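Local coordinates for copper homeostasis protein CutC (Streptococcus agalactiae, PDB 2BDQ) that probably binds copper ions and takes part in copper homeostasis in the cytoplasm, at residues Arg62-Asn67 with Asp72-Ile77. Numbering follows the deposited sequence.
Sequences RPRGGN and DLELRI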
# COMPACT_ATOMS: atom_id res chain seq x y z
N ARG A 62 5.91 -4.15 -6.62
CA ARG A 62 6.82 -3.03 -6.37
C ARG A 62 6.85 -2.84 -4.86
O ARG A 62 5.84 -2.48 -4.26
CB ARG A 62 6.31 -1.78 -7.08
CG ARG A 62 7.26 -0.60 -7.08
CD ARG A 62 6.66 0.51 -7.92
NE ARG A 62 7.48 1.72 -7.94
CZ ARG A 62 6.98 2.94 -8.14
NH1 ARG A 62 5.68 3.10 -8.32
NH2 ARG A 62 7.79 3.99 -8.14
N PRO A 63 8.01 -3.08 -4.22
CA PRO A 63 8.25 -2.98 -2.78
C PRO A 63 8.15 -1.59 -2.15
O PRO A 63 8.10 -1.46 -0.93
CB PRO A 63 9.65 -3.56 -2.64
CG PRO A 63 10.31 -3.01 -3.86
CD PRO A 63 9.28 -3.27 -4.94
N ARG A 64 8.12 -0.56 -2.99
CA ARG A 64 8.01 0.82 -2.54
C ARG A 64 8.07 1.79 -3.71
O ARG A 64 8.22 1.38 -4.87
CB ARG A 64 9.11 1.15 -1.54
CG ARG A 64 10.50 0.72 -1.97
CD ARG A 64 11.36 1.91 -2.37
NE ARG A 64 12.71 1.48 -2.73
CZ ARG A 64 13.34 1.86 -3.85
NH1 ARG A 64 12.73 2.68 -4.70
NH2 ARG A 64 14.56 1.41 -4.13
N GLY A 65 7.93 3.07 -3.41
CA GLY A 65 7.98 4.07 -4.46
C GLY A 65 9.40 4.54 -4.72
O GLY A 65 10.36 4.04 -4.12
N GLY A 66 9.55 5.50 -5.62
CA GLY A 66 10.86 6.00 -5.95
C GLY A 66 11.50 5.16 -7.03
O GLY A 66 10.81 4.65 -7.92
N ASN A 67 12.82 5.01 -6.94
CA ASN A 67 13.66 4.23 -7.87
C ASN A 67 13.16 2.86 -8.24
O ASN A 67 12.28 2.30 -7.60
CB ASN A 67 15.05 4.01 -7.26
CG ASN A 67 16.03 5.08 -7.64
OD1 ASN A 67 17.17 5.07 -7.18
ND2 ASN A 67 15.60 6.01 -8.49
N ASP A 72 19.07 -6.03 -2.32
CA ASP A 72 18.78 -7.44 -2.06
C ASP A 72 17.51 -7.69 -1.23
O ASP A 72 16.69 -8.54 -1.59
CB ASP A 72 19.99 -8.09 -1.37
CG ASP A 72 21.20 -8.17 -2.29
OD1 ASP A 72 22.31 -8.41 -1.79
OD2 ASP A 72 21.02 -8.01 -3.51
N LEU A 73 17.35 -6.94 -0.15
CA LEU A 73 16.20 -7.11 0.72
C LEU A 73 14.89 -6.80 -0.02
O LEU A 73 13.88 -7.50 0.14
CB LEU A 73 16.36 -6.21 1.95
CG LEU A 73 15.56 -6.61 3.20
CD1 LEU A 73 16.09 -5.87 4.44
CD2 LEU A 73 14.11 -6.30 2.96
N GLU A 74 14.90 -5.76 -0.85
CA GLU A 74 13.73 -5.40 -1.63
C GLU A 74 13.42 -6.46 -2.68
O GLU A 74 12.26 -6.71 -3.00
CB GLU A 74 13.95 -4.02 -2.26
CG GLU A 74 13.78 -2.89 -1.25
CD GLU A 74 14.47 -1.60 -1.64
OE1 GLU A 74 14.26 -0.59 -0.93
OE2 GLU A 74 15.22 -1.58 -2.64
N LEU A 75 14.46 -7.10 -3.21
CA LEU A 75 14.26 -8.16 -4.19
C LEU A 75 13.67 -9.37 -3.46
O LEU A 75 12.89 -10.13 -4.04
CB LEU A 75 15.58 -8.54 -4.87
CG LEU A 75 16.20 -7.51 -5.82
CD1 LEU A 75 17.60 -7.95 -6.24
CD2 LEU A 75 15.31 -7.33 -7.05
N ARG A 76 14.04 -9.55 -2.20
CA ARG A 76 13.52 -10.66 -1.39
C ARG A 76 12.03 -10.43 -1.15
O ARG A 76 11.24 -11.36 -1.11
CB ARG A 76 14.27 -10.74 -0.06
CG ARG A 76 13.68 -11.69 1.00
CD ARG A 76 14.02 -13.16 0.76
NE ARG A 76 13.07 -13.85 -0.12
CZ ARG A 76 11.82 -14.17 0.22
NH1 ARG A 76 11.35 -13.87 1.43
NH2 ARG A 76 11.04 -14.80 -0.65
N ILE A 77 11.66 -9.16 -0.99
CA ILE A 77 10.27 -8.79 -0.76
C ILE A 77 9.45 -9.11 -2.02
O ILE A 77 8.39 -9.73 -1.94
CB ILE A 77 10.16 -7.28 -0.43
CG1 ILE A 77 10.70 -7.03 0.98
CG2 ILE A 77 8.73 -6.82 -0.55
CD1 ILE A 77 10.92 -5.58 1.32
O HOH W 1 17.02 0.90 -2.44
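Arg-64 reaches from the loop to Glu-74 in the first turn of the helix, and their opposite charges form a salt bridge. Arg-64 NE gives a nearly straight bond to Glu-74 OE1 (3.2 Å, 174°); OE1 lies in the guanidinium plane while NE stands above the carboxylate plane, the two flat groups being turned 67° apart. Arg-64 NH2 adds a weak bond to Glu-74 OE2 at 3.4 Å, and a water that donates to OE2 and weakly accepts from NH2 spans the same pair. OE2 also takes the backbone N-H of Asn-71, just before the helix. The bend at chi2 (107°) turns the NE/NH2 edge to the carboxylate, while Arg-64 NH1 donates to Gly-65 O (2.8 Å), so one guanidinium serves both helix and loop. Beneath this polar layer the compact ring of Pro-63 packs its CB on Ile-77 CG2 (4.0 Å). The Arg-62 side chain leaves its backbone away from the helix; its NH2 donates to a lone pair of Gly-66 O (3.1 Å), in the carbonyl plane, and NH1 to Gly-35 O. Gly-66 suits a backbone conformation that would crowd a side chain. The contact packs the loop after strand 56-60 against the first turns of helix 72-87, in one beta-alpha connection of the TIM barrel.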